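Local structure of periplasmic His/Glu/Gln/Arg/opine family-binding protein (Silicibacter pomeroyi, 3I6V) at residues Asp54-Asn59 with Gly63-Ile68; Ala70-Thr75 with Ile82-Asn87; Val180-Arg185 with Gly193-Ala198. The protein binds lysine and is probably the periplasmic amino-acid-binding component of an ABC transporter of the His/Glu/Gln/Arg/opine family. All blocks are in the same frame, centred on the assembly; numbering follows the deposited sequence.

Contact 1 of 3, residues Asp54-Asn59 with Gly63-Ile68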
loop_
_atom_site.group_PDB
_atom_site.type_symbol
_atom_site.label_atom_id
_atom_site.label_comp_id
_atom_site.label_asym_id
_atom_site.label_seq_id
_atom_site.Cartn_x
_atom_site.Cartn_y
_atom_site.Cartn_z
ATOM N N ASP A 54 -1.521 7.170 9.332
ATOM C CA ASP A 54 -0.592 7.829 10.276
ATOM C C ASP A 54 -0.392 7.051 11.569
ATOM O O ASP A 54 0.718 7.004 12.128
ATOM C CB ASP A 54 -1.070 9.247 10.641
ATOM C CG ASP A 54 -1.076 10.198 9.439
ATOM O OD1 ASP A 54 -0.630 9.777 8.348
ATOM O OD2 ASP A 54 -1.543 11.374 9.567
ATOM N N SER A 55 -1.445 6.403 12.038
ATOM C CA SER A 55 -1.354 5.734 13.321
ATOM C C SER A 55 -1.510 4.194 13.185
ATOM O O SER A 55 -1.717 3.527 14.180
ATOM C CB SER A 55 -2.452 6.312 14.255
ATOM O OG SER A 55 -3.743 6.067 13.684
ATOM N N ILE A 56 -1.411 3.636 11.971
ATOM C CA ILE A 56 -1.721 2.210 11.769
ATOM C C ILE A 56 -0.706 1.288 12.470
ATOM O O ILE A 56 -1.071 0.209 12.959
ATOM C CB ILE A 56 -1.917 1.856 10.259
ATOM C CG1 ILE A 56 -2.746 0.586 10.102
ATOM C CG2 ILE A 56 -0.543 1.850 9.475
ATOM C CD1 ILE A 56 -3.420 0.472 8.705
ATOM N N ILE A 57 0.550 1.720 12.550
ATOM C CA ILE A 57 1.547 0.943 13.270
ATOM C C ILE A 57 1.357 1.064 14.799
ATOM O O ILE A 57 1.237 0.046 15.459
ATOM C CB ILE A 57 2.992 1.213 12.800
ATOM C CG1 ILE A 57 3.213 0.607 11.399
ATOM C CG2 ILE A 57 4.007 0.608 13.803
ATOM C CD1 ILE A 57 4.683 0.798 10.842
ATOM N N PRO A 58 1.334 2.295 15.363
ATOM C CA PRO A 58 1.145 2.362 16.846
ATOM C C PRO A 58 -0.130 1.684 17.322
ATOM O O PRO A 58 -0.123 1.040 18.375
ATOM C CB PRO A 58 1.078 3.879 17.152
ATOM C CG PRO A 58 1.550 4.584 15.947
ATOM C CD PRO A 58 1.703 3.596 14.781
ATOM N N ASN A 59 -1.210 1.779 16.543
ATOM C CA ASN A 59 -2.464 1.129 16.948
ATOM C C ASN A 59 -2.473 -0.409 16.836
ATOM O O ASN A 59 -3.246 -1.069 17.547
ATOM C CB ASN A 59 -3.672 1.791 16.262
ATOM C CG ASN A 59 -3.902 3.228 16.772
ATOM O OD1 ASN A 59 -3.253 3.663 17.721
ATOM N ND2 ASN A 59 -4.830 3.941 16.155
ATOM N N GLY A 63 -2.654 -2.910 20.387
ATOM C CA GLY A 63 -3.626 -3.980 20.437
ATOM C C GLY A 63 -5.022 -3.653 19.938
ATOM O O GLY A 63 -5.939 -4.411 20.224
ATOM N N ASN A 64 -5.192 -2.569 19.167
ATOM C CA ASN A 64 -6.491 -2.262 18.539
ATOM C C ASN A 64 -6.946 -3.270 17.492
ATOM O O ASN A 64 -8.152 -3.401 17.218
ATOM C CB ASN A 64 -6.504 -0.874 17.895
ATOM C CG ASN A 64 -6.361 0.259 18.905
ATOM O OD1 ASN A 64 -5.943 0.057 20.042
ATOM N ND2 ASN A 64 -6.679 1.476 18.463
ATOM N N TYR A 65 -5.983 -3.957 16.872
ATOM C CA TYR A 65 -6.256 -5.016 15.913
ATOM C C TYR A 65 -4.985 -5.868 15.879
ATOM O O TYR A 65 -4.028 -5.575 16.615
ATOM C CB TYR A 65 -6.609 -4.471 14.502
ATOM C CG TYR A 65 -5.851 -3.219 14.170
ATOM C CD1 TYR A 65 -6.357 -1.967 14.537
ATOM C CD2 TYR A 65 -4.597 -3.272 13.534
ATOM C CE1 TYR A 65 -5.651 -0.791 14.276
ATOM C CE2 TYR A 65 -3.871 -2.078 13.256
ATOM C CZ TYR A 65 -4.405 -0.855 13.634
ATOM O OH TYR A 65 -3.747 0.327 13.404
ATOM N N ASP A 66 -4.972 -6.895 15.033
ATOM C CA ASP A 66 -3.907 -7.898 15.112
ATOM C C ASP A 66 -2.988 -7.986 13.912
ATOM O O ASP A 66 -1.927 -8.619 14.010
ATOM C CB ASP A 66 -4.505 -9.282 15.397
ATOM C CG ASP A 66 -5.412 -9.266 16.625
ATOM O OD1 ASP A 66 -4.966 -8.812 17.704
ATOM O OD2 ASP A 66 -6.595 -9.646 16.487
ATOM N N THR A 67 -3.392 -7.424 12.784
ATOM C CA THR A 67 -2.535 -7.413 11.604
ATOM C C THR A 67 -2.651 -6.079 10.881
ATOM O O THR A 67 -3.653 -5.352 11.056
ATOM C CB THR A 67 -2.905 -8.524 10.578
ATOM O OG1 THR A 67 -4.138 -8.160 9.922
ATOM C CG2 THR A 67 -3.070 -9.889 11.232
ATOM N N ILE A 68 -1.644 -5.754 10.076
ATOM C CA ILE A 68 -1.767 -4.659 9.106
ATOM C C ILE A 68 -1.717 -5.270 7.717
ATOM O O ILE A 68 -0.754 -5.957 7.399
ATOM C CB ILE A 68 -0.643 -3.621 9.273
ATOM C CG1 ILE A 68 -0.769 -2.930 10.633
ATOM C CG2 ILE A 68 -0.676 -2.579 8.130
ATOM C CD1 ILE A 68 0.453 -2.041 10.960
#
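Tyr-65 places one ring face against the last carbonyl of segment Asp-54 to Asn-59, with Asn-59 O 4.0 Å above the ring plane and offset toward the rim. Its phenol end reaches back into the helix: OH donates to Ile-56 O at 2.7 Å, meeting that carbonyl from the side (C=O...donor angle 108°) while Ile-56 O lies near the plane of the ring, at its edge. The first torsion of Tyr-65, 35°, sets CG between the backbone N and the carbonyl carbon, which swings the phenol end toward the helix. A second grip comes from Asn-64 N, which binds Asn-59 O at 2.9 Å from almost straight beyond the carbonyl (177°), just past the Schellman motif closed by Gly-63. The two amides also pack together, Asn-59 CG 3.7 Å from Asn-64 ND2, while Asn-59 ND2 bonds Asn-51. Next to the tyrosine, Ile-68 points its CD1 at the same Ile-56 carbonyl and at Ile-57 CG1, 3.8 Å away, while Ile-56 CG1 packs on Ile-68 CG1. Helix 56-61 is thus folded back on strand 67-68, which runs parallel to strand 7-11 and bonds at Ile-68 with strand 180-184.

Contact 2 of 3, residues Ala70-Thr75 with Ile82-Asn87; sequences AGMSIT and IDFTQN. With NA (sodium ion), chain C; LYS (lysine), chain B.
Ile-74 rests on the ring of Phe-84 in a CH-pi contact, its CA 3.9 Å from the ring centroid and only 6° off the normal, where a loop that lines the ligand pocket of this family 3 solute-binding protein crosses strand 83-89. CG1 and CG2 of Ile-74 continue along the ring toward Phe-84 CG, and CD1 runs on past it to the backbone of Thr-85 and Asn-87, 3.6 Å from Asn-87 N. Met-72 meets the same ring differently: CG lies in its plane at the edge, and SD approaches obliquely, 5.0 Å from the centroid, in a Met-aromatic contact. The methionine leaves the backbone with CG opposite its N (chi1 -176°), which carries CG and SD to the ring, and the chain bends only at the sulfur; SD also touches Ile-82 CD1. Were Phe-84 an alanine, Ile-74 would probably lose the face it rests on and Met-72 its neighbour at the ring edge, opening a gap between loop and strand.

Farther out, Met-72 also packs on Ile-56 and Ile-57 of helix 56-61, and Arg-78 touches Phe-84 and bonds Ser-73 O. On the strand side, Ile-82 O and Asp-83 OD1 bind sodium together with Asp-79 and Glu-186. On the loop side, the bound lysine is held by its alpha-amino and alpha-carboxylate groups: its N donates to both Gly-71 O and Ser-73 OG, and its carboxylate O accepts from Ser-73 N at 2.8 Å, the N-H pointing nearly straight at it (164°).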
loop_
_atom_site.group_PDB
_atom_site.type_symbol
_atom_site.label_atom_id
_atom_site.label_comp_id
_atom_site.label_asym_id
_atom_site.label_seq_id
_atom_site.Cartn_x
_atom_site.Cartn_y
_atom_site.Cartn_z
ATOM N N ALA A 70 -2.347 -3.476 4.280
ATOM C CA ALA A 70 -2.655 -2.087 3.915
ATOM C C ALA A 70 -1.600 -1.549 2.957
ATOM O O ALA A 70 -1.114 -0.424 3.124
ATOM C CB ALA A 70 -2.726 -1.191 5.208
ATOM N N GLY A 71 -1.234 -2.357 1.966
ATOM C CA GLY A 71 -0.216 -1.976 0.962
ATOM C C GLY A 71 1.116 -1.516 1.551
ATOM O O GLY A 71 1.788 -0.677 0.962
ATOM N N MET A 72 1.498 -2.078 2.700
ATOM C CA MET A 72 2.683 -1.610 3.467
ATOM C C MET A 72 3.918 -2.380 2.982
ATOM O O MET A 72 3.941 -3.601 3.098
ATOM C CB MET A 72 2.503 -1.876 4.972
ATOM C CG MET A 72 3.675 -1.321 5.905
ATOM S SD MET A 72 3.377 -1.492 7.674
ATOM C CE MET A 72 2.405 -0.027 7.917
ATOM N N SER A 73 4.912 -1.665 2.457
ATOM C CA SER A 73 6.172 -2.267 2.063
ATOM C C SER A 73 6.951 -2.776 3.257
ATOM O O SER A 73 7.003 -2.126 4.322
ATOM C CB SER A 73 7.041 -1.241 1.334
ATOM O OG SER A 73 6.450 -0.923 0.069
ATOM N N ILE A 74 7.570 -3.933 3.071
ATOM C CA ILE A 74 8.456 -4.507 4.086
ATOM C C ILE A 74 9.736 -3.654 4.094
ATOM O O ILE A 74 10.349 -3.505 3.056
ATOM C CB ILE A 74 8.804 -5.944 3.725
ATOM C CG1 ILE A 74 7.578 -6.833 3.856
ATOM C CG2 ILE A 74 9.910 -6.508 4.694
ATOM C CD1 ILE A 74 7.676 -8.147 3.010
ATOM N N THR A 75 10.111 -3.056 5.230
ATOM C CA THR A 75 11.370 -2.305 5.300
ATOM C C THR A 75 12.088 -2.586 6.619
ATOM O O THR A 75 11.460 -2.993 7.615
ATOM C CB THR A 75 11.187 -0.787 5.231
ATOM O OG1 THR A 75 10.597 -0.344 6.466
ATOM C CG2 THR A 75 10.298 -0.380 4.032
ATOM N N ILE A 82 7.795 -3.709 14.323
ATOM C CA ILE A 82 6.831 -4.769 14.027
ATOM C C ILE A 82 7.536 -5.870 13.239
ATOM O O ILE A 82 8.682 -5.663 12.838
ATOM C CB ILE A 82 5.608 -4.229 13.182
ATOM C CG1 ILE A 82 6.077 -3.667 11.850
ATOM C CG2 ILE A 82 4.808 -3.170 13.992
ATOM C CD1 ILE A 82 4.918 -3.434 10.815
ATOM N N ASP A 83 6.846 -6.985 12.981
ATOM C CA ASP A 83 7.371 -8.074 12.147
ATOM C C ASP A 83 6.498 -8.284 10.909
ATOM O O ASP A 83 5.280 -8.128 10.967
ATOM C CB ASP A 83 7.413 -9.385 12.936
ATOM C CG ASP A 83 8.690 -9.549 13.787
ATOM O OD1 ASP A 83 9.651 -8.727 13.732
ATOM O OD2 ASP A 83 8.709 -10.520 14.573
ATOM N N PHE A 84 7.118 -8.634 9.793
ATOM C CA PHE A 84 6.373 -8.819 8.527
ATOM C C PHE A 84 6.291 -10.299 8.128
ATOM O O PHE A 84 7.214 -11.070 8.420
ATOM C CB PHE A 84 7.066 -8.065 7.396
ATOM C CG PHE A 84 6.916 -6.567 7.466
ATOM C CD1 PHE A 84 7.927 -5.789 8.019
ATOM C CD2 PHE A 84 5.778 -5.936 6.931
ATOM C CE1 PHE A 84 7.819 -4.393 8.081
ATOM C CE2 PHE A 84 5.649 -4.534 6.963
ATOM C CZ PHE A 84 6.664 -3.760 7.538
ATOM N N THR A 85 5.198 -10.688 7.467
ATOM C CA THR A 85 5.166 -11.928 6.675
ATOM C C THR A 85 6.082 -11.742 5.482
ATOM O O THR A 85 6.586 -10.644 5.257
ATOM C CB THR A 85 3.718 -12.229 6.128
ATOM O OG1 THR A 85 3.303 -11.186 5.221
ATOM C CG2 THR A 85 2.721 -12.356 7.247
ATOM N N GLN A 86 6.263 -12.793 4.683
ATOM C CA GLN A 86 6.814 -12.655 3.354
ATOM C C GLN A 86 5.931 -11.696 2.533
ATOM O O GLN A 86 4.772 -11.454 2.895
ATOM C CB GLN A 86 6.810 -14.033 2.662
ATOM C CG GLN A 86 5.374 -14.570 2.447
ATOM C CD GLN A 86 5.397 -15.998 1.946
ATOM O OE1 GLN A 86 5.832 -16.278 0.824
ATOM N NE2 GLN A 86 4.965 -16.900 2.786
ATOM N N ASN A 87 6.453 -11.181 1.422
ATOM C CA ASN A 87 5.624 -10.315 0.599
ATOM C C ASN A 87 4.423 -11.090 -0.051
ATOM O O ASN A 87 4.466 -12.323 -0.208
ATOM C CB ASN A 87 6.431 -9.453 -0.396
ATOM C CG ASN A 87 7.258 -10.264 -1.436
ATOM O OD1 ASN A 87 6.867 -11.340 -1.926
ATOM N ND2 ASN A 87 8.387 -9.691 -1.813
HETATM NA NA NA C . 10.725 -6.577 13.822
HETATM N N LYS B . 4.161 0.816 -0.045
HETATM C CA LYS B . 4.483 2.202 0.431
HETATM C C LYS B . 4.950 2.189 1.869
HETATM O O LYS B . 4.866 1.133 2.512
HETATM C CB LYS B . 3.249 3.126 0.282
HETATM C CG LYS B . 2.070 2.785 1.195
HETATM C CD LYS B . 0.866 3.742 0.892
HETATM C CE LYS B . -0.361 3.509 1.849
HETATM N NZ LYS B . -1.549 4.409 1.419
HETATM O OXT LYS B . 5.398 3.239 2.414
#

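Contact 3 of 3, residues Val180-Arg185 with Gly193-Ala198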
loop_
_atom_site.group_PDB
_atom_site.type_symbol
_atom_site.label_atom_id
_atom_site.label_comp_id
_atom_site.label_asym_id
_atom_site.label_seq_id
_atom_site.Cartn_x
_atom_site.Cartn_y
_atom_site.Cartn_z
ATOM N N VAL A 180 5.033 -5.619 -0.714
ATOM C CA VAL A 180 4.032 -5.429 0.324
ATOM C C VAL A 180 3.887 -6.733 1.157
ATOM O O VAL A 180 3.840 -7.844 0.610
ATOM C CB VAL A 180 2.688 -4.988 -0.327
ATOM C CG1 VAL A 180 1.646 -4.809 0.709
ATOM C CG2 VAL A 180 2.887 -3.635 -1.050
ATOM N N GLY A 181 3.821 -6.598 2.474
ATOM C CA GLY A 181 3.661 -7.759 3.355
ATOM C C GLY A 181 2.750 -7.378 4.483
ATOM O O GLY A 181 2.461 -6.185 4.672
ATOM N N MET A 182 2.268 -8.371 5.224
ATOM C CA MET A 182 1.401 -8.086 6.383
ATOM C C MET A 182 2.275 -7.805 7.564
ATOM O O MET A 182 3.301 -8.506 7.779
ATOM C CB MET A 182 0.499 -9.298 6.756
ATOM C CG MET A 182 -0.531 -9.730 5.690
ATOM S SD MET A 182 -1.515 -11.252 6.073
ATOM C CE MET A 182 -1.899 -10.809 7.764
ATOM N N GLY A 183 1.854 -6.839 8.362
ATOM C CA GLY A 183 2.560 -6.489 9.582
ATOM C C GLY A 183 1.829 -7.074 10.782
ATOM O O GLY A 183 0.602 -7.122 10.809
ATOM N N LEU A 184 2.582 -7.559 11.763
ATOM C CA LEU A 184 2.021 -8.056 13.021
ATOM C C LEU A 184 2.909 -7.650 14.177
ATOM O O LEU A 184 4.076 -7.301 13.964
ATOM C CB LEU A 184 1.949 -9.588 13.032
ATOM C CG LEU A 184 0.986 -10.198 12.005
ATOM C CD1 LEU A 184 1.779 -10.578 10.756
ATOM C CD2 LEU A 184 0.336 -11.424 12.631
ATOM N N ARG A 185 2.394 -7.773 15.402
ATOM C CA ARG A 185 3.216 -7.450 16.568
ATOM C C ARG A 185 4.371 -8.447 16.629
ATOM O O ARG A 185 4.224 -9.606 16.204
ATOM C CB ARG A 185 2.426 -7.522 17.889
ATOM C CG ARG A 185 1.414 -6.339 18.129
ATOM C CD ARG A 185 0.625 -6.577 19.468
ATOM N NE ARG A 185 -0.318 -7.710 19.330
ATOM C CZ ARG A 185 -1.501 -7.621 18.712
ATOM N NH1 ARG A 185 -1.900 -6.455 18.183
ATOM N NH2 ARG A 185 -2.283 -8.693 18.608
ATOM N N GLY A 193 3.238 -16.948 11.554
ATOM C CA GLY A 193 3.534 -18.227 10.915
ATOM C C GLY A 193 2.312 -18.809 10.173
ATOM O O GLY A 193 2.460 -19.330 9.084
ATOM N N LYS A 194 1.120 -18.706 10.758
ATOM C CA LYS A 194 -0.137 -19.124 10.079
ATOM C C LYS A 194 -0.377 -18.347 8.791
ATOM O O LYS A 194 -0.678 -18.924 7.725
ATOM C CB LYS A 194 -1.349 -18.983 11.017
ATOM C CG LYS A 194 -1.450 -20.099 12.044
ATOM C CD LYS A 194 -2.382 -19.709 13.203
ATOM C CE LYS A 194 -2.464 -20.863 14.203
ATOM N NZ LYS A 194 -3.602 -20.671 15.110
ATOM N N PHE A 195 -0.176 -17.032 8.855
ATOM C CA PHE A 195 -0.313 -16.243 7.660
ATOM C C PHE A 195 0.739 -16.569 6.646
ATOM O O PHE A 195 0.433 -16.602 5.461
ATOM C CB PHE A 195 -0.388 -14.751 7.955
ATOM C CG PHE A 195 -1.729 -14.335 8.436
ATOM C CD1 PHE A 195 -1.916 -13.959 9.749
ATOM C CD2 PHE A 195 -2.830 -14.382 7.563
ATOM C CE1 PHE A 195 -3.203 -13.584 10.213
ATOM C CE2 PHE A 195 -4.090 -14.014 7.999
ATOM C CZ PHE A 195 -4.278 -13.606 9.323
ATOM N N ASP A 196 1.975 -16.793 7.102
ATOM C CA ASP A 196 3.036 -17.147 6.163
ATOM C C ASP A 196 2.740 -18.464 5.425
ATOM O O ASP A 196 2.950 -18.566 4.211
ATOM C CB ASP A 196 4.412 -17.184 6.858
ATOM C CG ASP A 196 5.203 -15.871 6.669
ATOM O OD1 ASP A 196 5.917 -15.469 7.616
ATOM O OD2 ASP A 196 5.113 -15.254 5.581
ATOM N N ALA A 197 2.288 -19.460 6.184
ATOM C CA ALA A 197 1.939 -20.750 5.607
ATOM C C ALA A 197 0.772 -20.577 4.617
ATOM O O ALA A 197 0.792 -21.159 3.550
ATOM C CB ALA A 197 1.595 -21.768 6.709
ATOM N N ALA A 198 -0.213 -19.738 4.938
ATOM C CA ALA A 198 -1.302 -19.471 3.970
ATOM C C ALA A 198 -0.838 -18.758 2.695
ATOM O O ALA A 198 -1.225 -19.133 1.565
ATOM C CB ALA A 198 -2.468 -18.720 4.659
#
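A helix laid against strand 180-184, which pairs antiparallel with strand 83-89 and also bonds strand 67-68, frames this contact: the strand faces helix 189-204 through two of its residues and one of the helix. Met-182 carries most of it. Its terminal methyl, CE, sits over the middle of the Phe-195 ring, 3.5 Å from the centroid and 9° off the ring normal, a CH-pi contact made by the end of the chain. SD, oblique to the ring at 4.2 Å from the centroid and 3.7 Å from Phe-195 CD2, adds a Met-aromatic contact. The bend at the last torsion of Met-182 (chi3 46°) is what folds CE over the face; up to the sulfur the chain heads toward the helix. Leu-184, two residues along and on the same side of the strand, adds a looser touch, its CD2 lying 4.5 Å from Phe-195 CD1.

No hydrogen bond joins the two segments, and the three touching residues are buried. Leu-38 of helix 30-42 packs on both Met-182 and Phe-195, and Thr-67 of strand 67-68 meets Met-182, Leu-184 and Phe-195, so the methionine-phenylalanine pair lies where two helices and two strands converge. A polar link runs alongside: Asp-196 OD2 accepts from Gln-86 N, tying the helix to the partner strand. Such apolar contact between a helix and the strand that precedes it is typical of the alpha/beta lobes of periplasmic binding proteins.

The three contacts follow one another along the chain without interleaving, yet converge in one part of the fold. Contacts 2 and 3 are closest, their centres about 8 Å apart, because strands 83-89 and 180-184 are neighbours in one antiparallel sheet, where Asp-83 O receives Leu-184 N. The centre of contact 1 lies about 13 Å from that of contact 2 and about 14 Å from that of contact 3. It meets the former through Ile-57 CG1 against Met-72 CE, 3.6 Å apart, and the latter through Ile-68 N on Gly-183 O. Residues far apart in sequence thereby connect helix 56-61, the lysine-binding loop and helix 189-204, so the pocket residues of contact 2 and its sodium ligands sit in one packed region of the fold.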